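Local coordinates for protein Lys-gingipain catalytic subunit (Porphyromonas gingivalis, PDB 6I9A) that acts as a secreted cysteine endopeptidase with a strong preference for cleaving after lysine, and may be a virulence factor in periodontal disease, at residues A[16-20]-A[62-66]; A[38-42]-A[408-412]; A[377-383]-A[446-452]; A[392-397]-A[436-440]. One frame throughout, in Å; residues are numbered along the deposited sequence. Where two conformers were deposited one is given.

Interaction 1 of 4, residues A[16-20]-A[62-66]; sequences MLVVA and FIHKK
Leu17 and Val19 of a central strand press against Phe62, Ile63 and Lys66 of helix 56-72, the helix of a beta-alpha-beta crossover that leaves strand 40-46, passes over strand 14-20 and leads to strand 79-83. The two short axes lie 10.4 Å apart and run nearly antiparallel (166°), the geometry expected of a helix packed on a parallel alpha/beta sheet. Leu17 shows how the layers fit. Its CB points to the helix, and with CG trans to the main-chain N (chi1 173°) the branch extends outward from the strand. Of the two methyls, Leu17 CD2 makes the closer contacts, 3.7 Å from Lys66 CB and 4.1 Å from Ile63 CG2. Leu17 CD1 turns to the aliphatic part of the lysine, 4.1 Å from Lys66 CG. That lysine chain bends at its second torsion, laying CG over a face of the Phe62 ring, while its ammonium group continues to a hydrogen bond with Asp43. Two residues along the strand, Val19 meets the same helix face; Val19 CG2 lies at the edge of the Phe62 ring, 4.2 Å from Phe62 CE2. The same methyl touches the isoleucine, with Val19 CG2 3.8 Å from Ile63 CG1.

Interaction 2 of 4, residues A[38-42]-A[408-412]; sequences KGFYL and LYGTG
The phenol ring of Tyr41 takes a methyl of Leu408 squarely on one face: Leu408 CD2 stands 3.5 Å from the ring centroid and only 3° off its normal, a CH-pi contact aimed at the centre. All six ring carbons lie at almost equal distances from this methyl, which confirms the centring. Thr411 CG2 approaches the same ring obliquely, 3.9 Å from Tyr41 CE2. A chi1 of 180° carries the Leu408 branch straight away from its nitrogen to cross the tyrosine at about a right angle, and Leu408 CD2 also rests 3.5 Å from Phe40 O. Here, at the domain interface, an outermost strand of the parallel sheet of the catalytic domain meets strand 407-413 of the C-terminal Ig-like domain. Gly39, at positive phi, is the C-prime residue of the Schellman motif ending helix 25-37, and its carbonyl side receives the threonine, with Thr411 CG2 3.7 Å from Gly39 O. Tyr409 and Gly410 form a classic beta bulge opposite Ile402, and Tyr41 OH lies 3.7 Å from Gly410 CA. One water joins Tyr41 OH to Thr411 OG1, 2.8 Å from each; the phenol oxygen is further hydrogen-bonded to Thr425.

Interaction 3 of 4, residues A[377-383]-A[446-452]; sequences YTLPASL and VIKQIQV
Tyr377 lays a ring face over Val446, the first of several side-chain crossings that join the two margins of the Ig-like beta-sandwich. Segments 377-383 and 446-452 run in nearly the same direction (18° apart), but they meet through side chains and a water. At the first crossing Val446 CG1 is 3.7 Å from the centroid of the Tyr377 ring and 16° off its normal, a CH-pi contact displaced toward the rim. Tyr377 has CG set between its own N and carbonyl carbon (chi1 66°), which turns the ring over the valine; its hydroxyl end meets the lysine chain crosswise, with Tyr377 OH 3.5 Å from Lys448 CE. Next, Leu379 crosses Lys448 at about a right angle, using a methyl against the root of the chain: Leu379 CD1 is 3.7 Å from Lys448 CB. Ile450 then makes contacts with both of its branches. Ile450 CD1 lies at the CG-CD side of Pro380, 4.0 Å from Pro380 CD, and also reaches Leu383, while Ile450 CG2 lies 4.0 Å from Leu383 CG. Farther along, Val452 CG2 packs on Leu383 CB at 3.9 Å. Beside these apolar crossings a single water donates to two main-chain carbonyls, 2.8 Å from both Ala381 O and Gln451 O.

Interaction 4 of 4, residues A[392-397]-A[436-440]; sequences IQASAG and VVITR
Two facing strands of the C-terminal Ig-like beta-sandwich meet here, Ile392 and Ala394 on one side looking at Val436 and Ile438 on the other. The axes of 392-394 and 436-439 are 9.6 Å apart and cross at -29°, values that fit two aligned layers packed face to face. Ile392 and Val436 reach toward each other tip to tip, Ile392 CD1 being 4.1 Å from Val436 CG1. At the next pair the strands are closer, Ala394 CA to Ile438 CA 7.8 Å against 9.7 Å for Ile392 CA to Val436 CA, and Ala394 CB lies 3.9 Å from Ile438 CG2. Beyond the strand ends the contact turns polar. Arg440, its chi1 at -174°, runs out fully extended as far as NE, which carries the guanidinium across to the 395-397 turn. There Arg440 NH1 donates to Ser395 OG at 2.9 Å, with an N-H...O angle of 145° and the oxygen tilted from the guanidinium plane. The Ala396 carbonyl stands over the face of the group, Ala396 O lying 3.1 Å from Arg440 CZ; the in-plane N-H groups do not point at it, so this is a carbonyl dipole close to the cation and not a hydrogen bond. Ser395 OG, also hydrogen-bonded to Asn375, links the arginine to the residues just ahead of strand 377-378. Around this core, Val400 of strand 399-404 touches both isoleucines, while strand 446-452 adds Ile450 against Val436 and Val446 against Ile438.

How the interactions relate
The four contacts run from the catalytic domain to the far margin of the Ig-like domain. Interaction 1 lies wholly in the former; interaction 2, centred 18 Å away, shares its parallel sheet, since strands 14-20 and 40-46 are neighbours, and crosses to the Ig-like sheet. Interactions 3 and 4, with centres 11 Å apart, lie within that second domain, where 446-452 pairs with 432-439 and 377-378 with 389-394; both segments of interaction 4 fall between those of interaction 3 in sequence. Interaction 2 also touches interaction 4, Lys38 CA lying 3.9 Å from Val437 CG1. Residues 366 apart are thus brought together, joining the protease to its C-terminal domain.

Interaction 1 of 4, residues A[16-20]-A[62-66]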
loop_
_atom_site.group_PDB
_atom_site.type_symbol
_atom_site.label_atom_id
_atom_site.label_comp_id
_atom_site.label_asym_id
_atom_site.label_seq_id
_atom_site.Cartn_x
_atom_site.Cartn_y
_atom_site.Cartn_z
ATOM N N MET A 16 -13.504 1.121 -4.600
ATOM C CA MET A 16 -12.927 0.023 -3.819
ATOM C C MET A 16 -14.003 -1.003 -3.484
ATOM O O MET A 16 -15.060 -0.646 -2.931
ATOM C CB MET A 16 -12.289 0.570 -2.527
ATOM C CG MET A 16 -11.840 -0.498 -1.546
ATOM S SD MET A 16 -11.224 0.300 -0.001
ATOM C CE MET A 16 -9.509 0.664 -0.623
ATOM N N LEU A 17 -13.727 -2.270 -3.816
ATOM C CA LEU A 17 -14.554 -3.398 -3.449
ATOM C C LEU A 17 -13.961 -3.935 -2.145
ATOM O O LEU A 17 -12.743 -4.206 -2.084
ATOM C CB LEU A 17 -14.495 -4.451 -4.574
ATOM C CG LEU A 17 -15.184 -5.761 -4.266
ATOM C CD1 LEU A 17 -16.697 -5.568 -4.029
ATOM C CD2 LEU A 17 -15.058 -6.718 -5.436
ATOM N N VAL A 18 -14.786 -4.087 -1.118
ATOM C CA VAL A 18 -14.368 -4.626 0.153
ATOM C C VAL A 18 -15.053 -5.943 0.385
ATOM O O VAL A 18 -16.294 -6.020 0.299
ATOM C CB VAL A 18 -14.685 -3.645 1.317
ATOM C CG1 VAL A 18 -14.235 -4.218 2.666
ATOM C CG2 VAL A 18 -14.089 -2.259 1.056
ATOM N N VAL A 19 -14.301 -7.006 0.651
ATOM C CA VAL A 19 -14.881 -8.308 1.056
ATOM C C VAL A 19 -14.322 -8.654 2.415
ATOM O O VAL A 19 -13.099 -8.726 2.574
ATOM C CB VAL A 19 -14.548 -9.400 0.017
ATOM C CG1 VAL A 19 -15.081 -10.753 0.498
ATOM C CG2 VAL A 19 -15.093 -9.024 -1.378
ATOM N N ALA A 20 -15.206 -8.732 3.411
ATOM C CA ALA A 20 -14.805 -8.848 4.781
ATOM C C ALA A 20 -15.465 -10.005 5.484
ATOM O O ALA A 20 -16.660 -10.291 5.281
ATOM C CB ALA A 20 -15.146 -7.561 5.515
ATOM N N PHE A 62 -17.583 -14.219 -6.764
ATOM C CA PHE A 62 -18.237 -12.959 -6.408
ATOM C C PHE A 62 -17.381 -11.771 -6.839
ATOM O O PHE A 62 -17.857 -10.830 -7.469
ATOM C CB PHE A 62 -18.505 -12.944 -4.902
ATOM C CG PHE A 62 -19.066 -11.611 -4.436
ATOM C CD1 PHE A 62 -20.391 -11.272 -4.682
ATOM C CD2 PHE A 62 -18.233 -10.642 -3.861
ATOM C CE1 PHE A 62 -20.905 -10.039 -4.250
ATOM C CE2 PHE A 62 -18.733 -9.399 -3.487
ATOM C CZ PHE A 62 -20.064 -9.111 -3.675
ATOM N N ILE A 63 -16.089 -11.825 -6.480
ATOM C CA ILE A 63 -15.204 -10.704 -6.795
ATOM C C ILE A 63 -15.042 -10.529 -8.293
ATOM O O ILE A 63 -15.069 -9.408 -8.825
ATOM C CB ILE A 63 -13.849 -10.924 -6.107
ATOM C CG1 ILE A 63 -14.017 -10.793 -4.553
ATOM C CG2 ILE A 63 -12.801 -9.946 -6.661
ATOM C CD1 ILE A 63 -12.779 -11.328 -3.805
ATOM N N HIS A 64 -14.839 -11.673 -9.005
ATOM C CA HIS A 64 -14.643 -11.594 -10.453
ATOM C C HIS A 64 -15.866 -10.978 -11.146
ATOM O O HIS A 64 -15.735 -10.179 -12.063
ATOM C CB HIS A 64 -14.312 -12.964 -11.024
ATOM C CG HIS A 64 -12.945 -13.456 -10.680
ATOM N ND1 HIS A 64 -12.397 -14.517 -11.370
ATOM C CD2 HIS A 64 -12.029 -12.986 -9.794
ATOM C CE1 HIS A 64 -11.181 -14.718 -10.858
ATOM N NE2 HIS A 64 -10.923 -13.829 -9.890
ATOM N N LYS A 65 -17.077 -11.378 -10.678
ATOM C CA LYS A 65 -18.296 -10.844 -11.279
ATOM C C LYS A 65 -18.415 -9.347 -10.971
ATOM O O LYS A 65 -18.760 -8.566 -11.854
ATOM C CB LYS A 65 -19.498 -11.638 -10.787
ATOM C CG LYS A 65 -20.822 -11.123 -11.330
ATOM C CD LYS A 65 -22.000 -11.973 -10.837
ATOM C CE LYS A 65 -23.236 -11.844 -11.718
ATOM N NZ LYS A 65 -23.643 -10.440 -11.962
ATOM N N LYS A 66 -18.083 -8.933 -9.742
ATOM C CA LYS A 66 -18.103 -7.513 -9.432
ATOM C C LYS A 66 -17.147 -6.728 -10.325
ATOM O O LYS A 66 -17.479 -5.645 -10.783
ATOM C CB LYS A 66 -17.713 -7.254 -7.977
ATOM C CG LYS A 66 -18.812 -7.497 -6.974
ATOM C CD LYS A 66 -19.867 -6.379 -7.100
ATOM C CE LYS A 66 -21.020 -6.531 -6.144
ATOM N NZ LYS A 66 -21.800 -5.249 -6.136
#

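Interaction 2 of 4, residues A[38-42]-A[408-412]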
loop_
_atom_site.group_PDB
_atom_site.type_symbol
_atom_site.label_atom_id
_atom_site.label_comp_id
_atom_site.label_asym_id
_atom_site.label_seq_id
_atom_site.Cartn_x
_atom_site.Cartn_y
_atom_site.Cartn_z
ATOM N N LYS A 38 -12.663 10.594 2.126
ATOM C CA LYS A 38 -11.567 11.035 1.277
ATOM C C LYS A 38 -11.832 10.738 -0.215
ATOM O O LYS A 38 -10.972 11.002 -1.050
ATOM C CB LYS A 38 -10.226 10.445 1.732
ATOM C CG LYS A 38 -10.077 8.940 1.418
ATOM C CD LYS A 38 -8.987 8.251 2.265
ATOM C CE LYS A 38 -7.603 8.877 2.141
ATOM N NZ LYS A 38 -7.004 8.727 0.770
ATOM N N GLY A 39 -13.025 10.266 -0.547
ATOM C CA GLY A 39 -13.416 10.153 -1.946
ATOM C C GLY A 39 -13.418 8.781 -2.560
ATOM O O GLY A 39 -13.435 8.637 -3.794
ATOM N N PHE A 40 -13.438 7.708 -1.714
ATOM C CA PHE A 40 -13.531 6.351 -2.273
ATOM C C PHE A 40 -14.989 5.963 -2.360
ATOM O O PHE A 40 -15.714 5.998 -1.347
ATOM C CB PHE A 40 -12.812 5.336 -1.404
ATOM C CG PHE A 40 -11.300 5.345 -1.379
ATOM C CD1 PHE A 40 -10.573 6.503 -1.630
ATOM C CD2 PHE A 40 -10.598 4.190 -1.058
ATOM C CE1 PHE A 40 -9.155 6.485 -1.605
ATOM C CE2 PHE A 40 -9.186 4.210 -0.946
ATOM C CZ PHE A 40 -8.494 5.325 -1.282
ATOM N N TYR A 41 -15.425 5.544 -3.546
ATOM C CA TYR A 41 -16.747 4.899 -3.721
ATOM C C TYR A 41 -16.583 3.458 -3.305
ATOM O O TYR A 41 -15.870 2.689 -3.969
ATOM C CB TYR A 41 -17.170 5.014 -5.180
ATOM C CG TYR A 41 -17.686 6.400 -5.508
ATOM C CD1 TYR A 41 -18.982 6.778 -5.178
ATOM C CD2 TYR A 41 -16.861 7.350 -6.090
ATOM C CE1 TYR A 41 -19.458 8.057 -5.466
ATOM C CE2 TYR A 41 -17.326 8.625 -6.408
ATOM C CZ TYR A 41 -18.626 8.983 -6.073
ATOM O OH TYR A 41 -19.052 10.242 -6.352
ATOM N N LEU A 42 -17.208 3.084 -2.197
ATOM C CA LEU A 42 -17.054 1.773 -1.588
ATOM C C LEU A 42 -18.186 0.849 -1.920
ATOM O O LEU A 42 -19.347 1.267 -1.867
ATOM C CB LEU A 42 -17.057 1.961 -0.072
ATOM C CG LEU A 42 -15.886 2.828 0.471
ATOM C CD1 LEU A 42 -16.131 3.144 1.939
ATOM C CD2 LEU A 42 -14.525 2.133 0.304
ATOM N N LEU A 408 -20.453 9.262 0.660
ATOM C CA LEU A 408 -19.798 10.093 -0.337
ATOM C C LEU A 408 -20.840 10.636 -1.301
ATOM O O LEU A 408 -21.579 9.858 -1.912
ATOM C CB LEU A 408 -18.764 9.239 -1.063
ATOM C CG LEU A 408 -17.971 9.924 -2.146
ATOM C CD1 LEU A 408 -17.227 11.174 -1.631
ATOM C CD2 LEU A 408 -16.971 8.949 -2.737
ATOM N N TYR A 409 -20.789 11.961 -1.557
ATOM C CA TYR A 409 -21.756 12.588 -2.478
ATOM C C TYR A 409 -21.104 12.976 -3.791
ATOM O O TYR A 409 -21.781 13.018 -4.821
ATOM C CB TYR A 409 -22.353 13.873 -1.832
ATOM C CG TYR A 409 -23.410 13.650 -0.766
ATOM C CD1 TYR A 409 -23.128 12.935 0.404
ATOM C CD2 TYR A 409 -24.662 14.261 -0.870
ATOM C CE1 TYR A 409 -24.073 12.803 1.418
ATOM C CE2 TYR A 409 -25.588 14.172 0.157
ATOM C CZ TYR A 409 -25.301 13.423 1.281
ATOM O OH TYR A 409 -26.240 13.281 2.274
ATOM N N GLY A 410 -19.806 13.312 -3.815
ATOM C CA GLY A 410 -19.206 13.728 -5.066
ATOM C C GLY A 410 -17.709 13.842 -4.954
ATOM O O GLY A 410 -17.175 14.027 -3.858
ATOM N N THR A 411 -17.042 13.752 -6.094
ATOM C CA THR A 411 -15.579 13.872 -6.166
ATOM C C THR A 411 -15.155 14.635 -7.399
ATOM O O THR A 411 -15.872 14.647 -8.420
ATOM C CB THR A 411 -14.889 12.489 -6.188
ATOM O OG1 THR A 411 -15.147 11.817 -7.422
ATOM C CG2 THR A 411 -15.286 11.591 -5.034
ATOM N N GLY A 412 -13.935 15.184 -7.370
ATOM C CA GLY A 412 -13.329 15.747 -8.551
ATOM C C GLY A 412 -11.852 15.907 -8.343
ATOM O O GLY A 412 -11.389 16.086 -7.220
HETATM O O HOH W 1 -17.777 11.591 -8.389
#

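Interaction 3 of 4, residues A[377-383]-A[446-452]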
loop_
_atom_site.group_PDB
_atom_site.type_symbol
_atom_site.label_atom_id
_atom_site.label_comp_id
_atom_site.label_asym_id
_atom_site.label_seq_id
_atom_site.Cartn_x
_atom_site.Cartn_y
_atom_site.Cartn_z
ATOM N N TYR A 377 -5.815 25.798 -1.241
ATOM C CA TYR A 377 -7.191 25.519 -1.641
ATOM C C TYR A 377 -8.037 26.728 -1.345
ATOM O O TYR A 377 -7.653 27.582 -0.526
ATOM C CB TYR A 377 -7.717 24.266 -0.884
ATOM C CG TYR A 377 -7.829 24.491 0.597
ATOM C CD1 TYR A 377 -9.025 24.911 1.163
ATOM C CD2 TYR A 377 -6.733 24.329 1.428
ATOM C CE1 TYR A 377 -9.128 25.182 2.514
ATOM C CE2 TYR A 377 -6.818 24.583 2.790
ATOM C CZ TYR A 377 -8.025 25.017 3.329
ATOM O OH TYR A 377 -8.144 25.268 4.680
ATOM N N THR A 378 -9.185 26.764 -1.990
ATOM C CA THR A 378 -10.245 27.745 -1.712
ATOM C C THR A 378 -11.558 26.992 -1.720
ATOM O O THR A 378 -11.907 26.352 -2.712
ATOM C CB THR A 378 -10.277 28.899 -2.755
ATOM O OG1 THR A 378 -8.994 29.503 -2.808
ATOM C CG2 THR A 378 -11.334 29.966 -2.391
ATOM N N LEU A 379 -12.280 27.100 -0.616
ATOM C CA LEU A 379 -13.615 26.526 -0.535
ATOM C C LEU A 379 -14.650 27.593 -0.866
ATOM O O LEU A 379 -14.491 28.754 -0.457
ATOM C CB LEU A 379 -13.878 25.994 0.883
ATOM C CG LEU A 379 -12.955 24.899 1.392
ATOM C CD1 LEU A 379 -13.450 24.355 2.723
ATOM C CD2 LEU A 379 -12.775 23.762 0.357
ATOM N N PRO A 380 -15.744 27.225 -1.535
ATOM C CA PRO A 380 -16.841 28.203 -1.713
ATOM C C PRO A 380 -17.514 28.484 -0.381
ATOM O O PRO A 380 -17.509 27.638 0.531
ATOM C CB PRO A 380 -17.794 27.489 -2.685
ATOM C CG PRO A 380 -17.587 26.012 -2.399
ATOM C CD PRO A 380 -16.100 25.892 -2.077
ATOM N N ALA A 381 -18.136 29.679 -0.258
ATOM C CA ALA A 381 -18.836 30.037 0.984
ATOM C C ALA A 381 -20.066 29.164 1.209
ATOM O O ALA A 381 -20.455 28.936 2.350
ATOM C CB ALA A 381 -19.259 31.500 0.929
ATOM N N SER A 382 -20.666 28.651 0.114
ATOM C CA SER A 382 -21.814 27.793 0.274
ATOM C C SER A 382 -21.840 26.731 -0.814
ATOM O O SER A 382 -21.094 26.814 -1.787
ATOM C CB SER A 382 -23.098 28.624 0.254
ATOM O OG SER A 382 -23.371 29.025 -1.070
ATOM N N LEU A 383 -22.732 25.787 -0.654
ATOM C CA LEU A 383 -22.988 24.723 -1.598
ATOM C C LEU A 383 -24.480 24.793 -1.907
ATOM O O LEU A 383 -25.261 24.143 -1.197
ATOM C CB LEU A 383 -22.597 23.344 -1.051
ATOM C CG LEU A 383 -21.112 23.085 -0.783
ATOM C CD1 LEU A 383 -20.961 21.779 -0.022
ATOM C CD2 LEU A 383 -20.273 23.129 -2.063
ATOM N N VAL A 446 -6.485 18.109 3.808
ATOM C CA VAL A 446 -7.341 19.230 4.232
ATOM C C VAL A 446 -8.678 18.618 4.586
ATOM O O VAL A 446 -9.276 17.902 3.741
ATOM C CB VAL A 446 -7.473 20.259 3.101
ATOM C CG1 VAL A 446 -8.426 21.380 3.503
ATOM C CG2 VAL A 446 -6.118 20.814 2.672
ATOM N N ILE A 447 -9.149 18.824 5.811
ATOM C CA ILE A 447 -10.404 18.226 6.301
ATOM C C ILE A 447 -11.244 19.351 6.877
ATOM O O ILE A 447 -10.917 19.927 7.915
ATOM C CB ILE A 447 -10.105 17.139 7.332
ATOM C CG1 ILE A 447 -9.193 16.048 6.756
ATOM C CG2 ILE A 447 -11.435 16.551 7.904
ATOM C CD1 ILE A 447 -8.785 15.005 7.815
ATOM N N LYS A 448 -12.265 19.752 6.145
ATOM C CA LYS A 448 -13.062 20.939 6.482
ATOM C C LYS A 448 -14.541 20.619 6.334
ATOM O O LYS A 448 -14.904 19.480 5.992
ATOM C CB LYS A 448 -12.657 22.114 5.560
ATOM C CG LYS A 448 -11.226 22.597 5.758
ATOM C CD LYS A 448 -11.022 23.297 7.145
ATOM C CE LYS A 448 -9.569 23.619 7.396
ATOM N NZ LYS A 448 -9.417 24.448 8.625
ATOM N N GLN A 449 -15.387 21.601 6.650
ATOM C CA GLN A 449 -16.824 21.433 6.508
ATOM C C GLN A 449 -17.405 22.682 5.911
ATOM O O GLN A 449 -16.843 23.781 6.023
ATOM C CB GLN A 449 -17.510 21.120 7.866
ATOM C CG GLN A 449 -17.165 19.755 8.444
ATOM C CD GLN A 449 -17.977 19.447 9.682
ATOM O OE1 GLN A 449 -18.123 20.278 10.588
ATOM N NE2 GLN A 449 -18.505 18.238 9.745
ATOM N N ILE A 450 -18.514 22.499 5.174
ATOM C CA ILE A 450 -19.296 23.626 4.637
ATOM C C ILE A 450 -20.749 23.447 5.086
ATOM O O ILE A 450 -21.319 22.367 4.874
ATOM C CB ILE A 450 -19.213 23.777 3.107
ATOM C CG1 ILE A 450 -17.746 23.938 2.642
ATOM C CG2 ILE A 450 -20.119 24.951 2.616
ATOM C CD1 ILE A 450 -17.636 24.034 1.098
ATOM N N GLN A 451 -21.328 24.498 5.700
ATOM C CA GLN A 451 -22.702 24.447 6.189
ATOM C C GLN A 451 -23.705 24.786 5.096
ATOM O O GLN A 451 -23.561 25.802 4.418
ATOM C CB GLN A 451 -22.878 25.376 7.410
ATOM C CG GLN A 451 -24.309 25.430 7.964
ATOM C CD GLN A 451 -24.881 24.087 8.369
ATOM O OE1 GLN A 451 -24.164 23.136 8.706
ATOM N NE2 GLN A 451 -26.198 23.985 8.362
ATOM N N VAL A 452 -24.721 23.912 4.943
ATOM C CA VAL A 452 -25.824 24.065 3.994
ATOM C C VAL A 452 -27.108 24.300 4.816
ATOM O O VAL A 452 -27.439 23.485 5.679
ATOM C CB VAL A 452 -25.942 22.833 3.059
ATOM C CG1 VAL A 452 -27.216 22.901 2.222
ATOM C CG2 VAL A 452 -24.717 22.716 2.150
HETATM O O HOH W 2 -22.207 28.202 4.359
#

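Interaction 4 of 4, residues A[392-397]-A[436-440]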
loop_
_atom_site.group_PDB
_atom_site.type_symbol
_atom_site.label_atom_id
_atom_site.label_comp_id
_atom_site.label_asym_id
_atom_site.label_seq_id
_atom_site.Cartn_x
_atom_site.Cartn_y
_atom_site.Cartn_z
ATOM N N ILE A 392 -14.322 23.675 -6.766
ATOM C CA ILE A 392 -13.534 23.816 -5.562
ATOM C C ILE A 392 -12.103 23.992 -6.052
ATOM O O ILE A 392 -11.696 23.238 -6.924
ATOM C CB ILE A 392 -13.744 22.647 -4.552
ATOM C CG1 ILE A 392 -15.213 22.701 -4.021
ATOM C CG2 ILE A 392 -12.735 22.755 -3.451
ATOM C CD1 ILE A 392 -15.644 21.691 -2.965
ATOM N N GLN A 393 -11.370 24.978 -5.532
ATOM C CA GLN A 393 -10.020 25.144 -6.032
ATOM C C GLN A 393 -9.025 24.505 -5.068
ATOM O O GLN A 393 -9.173 24.575 -3.855
ATOM C CB GLN A 393 -9.719 26.607 -6.332
ATOM C CG GLN A 393 -10.670 27.188 -7.398
ATOM C CD GLN A 393 -12.047 27.512 -6.850
ATOM O OE1 GLN A 393 -12.203 27.886 -5.679
ATOM N NE2 GLN A 393 -13.069 27.397 -7.697
ATOM N N ALA A 394 -8.002 23.877 -5.655
ATOM C CA ALA A 394 -6.949 23.202 -4.901
ATOM C C ALA A 394 -5.771 23.011 -5.819
ATOM O O ALA A 394 -5.921 23.080 -7.033
ATOM C CB ALA A 394 -7.435 21.868 -4.342
ATOM N N SER A 395 -4.587 22.757 -5.255
ATOM C CA SER A 395 -3.437 22.587 -6.132
ATOM C C SER A 395 -3.676 21.513 -7.181
ATOM O O SER A 395 -4.332 20.486 -6.902
ATOM C CB SER A 395 -2.141 22.303 -5.374
ATOM O OG SER A 395 -2.193 21.012 -4.775
ATOM N N ALA A 396 -3.119 21.718 -8.370
ATOM C CA ALA A 396 -3.296 20.791 -9.484
ATOM C C ALA A 396 -3.017 19.345 -9.056
ATOM O O ALA A 396 -1.972 19.036 -8.512
ATOM C CB ALA A 396 -2.389 21.182 -10.634
ATOM N N GLY A 397 -3.958 18.469 -9.374
ATOM C CA GLY A 397 -3.827 17.056 -9.050
ATOM C C GLY A 397 -4.488 16.651 -7.762
ATOM O O GLY A 397 -4.618 15.461 -7.495
ATOM N N VAL A 436 -15.738 18.231 3.552
ATOM C CA VAL A 436 -14.962 18.458 2.344
ATOM C C VAL A 436 -13.567 18.039 2.661
ATOM O O VAL A 436 -12.951 18.576 3.573
ATOM C CB VAL A 436 -14.997 19.920 1.855
ATOM C CG1 VAL A 436 -14.198 20.081 0.562
ATOM C CG2 VAL A 436 -16.437 20.395 1.664
ATOM N N VAL A 437 -13.038 17.064 1.919
ATOM C CA VAL A 437 -11.686 16.511 2.136
ATOM C C VAL A 437 -10.916 16.691 0.869
ATOM O O VAL A 437 -11.421 16.390 -0.227
ATOM C CB VAL A 437 -11.739 15.035 2.612
ATOM C CG1 VAL A 437 -10.328 14.432 2.701
ATOM C CG2 VAL A 437 -12.433 14.946 3.970
ATOM N N ILE A 438 -9.679 17.181 1.007
ATOM C CA ILE A 438 -8.780 17.359 -0.134
ATOM C C ILE A 438 -7.489 16.635 0.144
ATOM O O ILE A 438 -6.865 16.891 1.190
ATOM C CB ILE A 438 -8.515 18.850 -0.445
ATOM C CG1 ILE A 438 -9.849 19.657 -0.528
ATOM C CG2 ILE A 438 -7.664 18.993 -1.729
ATOM C CD1 ILE A 438 -9.609 21.212 -0.713
ATOM N N THR A 439 -7.117 15.725 -0.748
ATOM C CA THR A 439 -5.874 14.948 -0.560
ATOM C C THR A 439 -5.045 15.035 -1.818
ATOM O O THR A 439 -5.535 15.317 -2.920
ATOM C CB THR A 439 -6.203 13.462 -0.242
ATOM O OG1 THR A 439 -6.984 12.885 -1.298
ATOM C CG2 THR A 439 -6.938 13.269 1.092
ATOM N N ARG A 440 -3.751 14.811 -1.649
ATOM C CA ARG A 440 -2.827 14.760 -2.759
ATOM C C ARG A 440 -1.601 14.011 -2.301
ATOM O O ARG A 440 -1.192 14.158 -1.144
ATOM C CB ARG A 440 -2.448 16.185 -3.233
ATOM C CG ARG A 440 -1.594 16.203 -4.498
ATOM C CD ARG A 440 -1.318 17.616 -4.977
ATOM N NE ARG A 440 -0.336 17.542 -6.054
ATOM C CZ ARG A 440 0.323 18.599 -6.526
ATOM N NH1 ARG A 440 0.062 19.827 -6.055
ATOM N NH2 ARG A 440 1.247 18.442 -7.465
#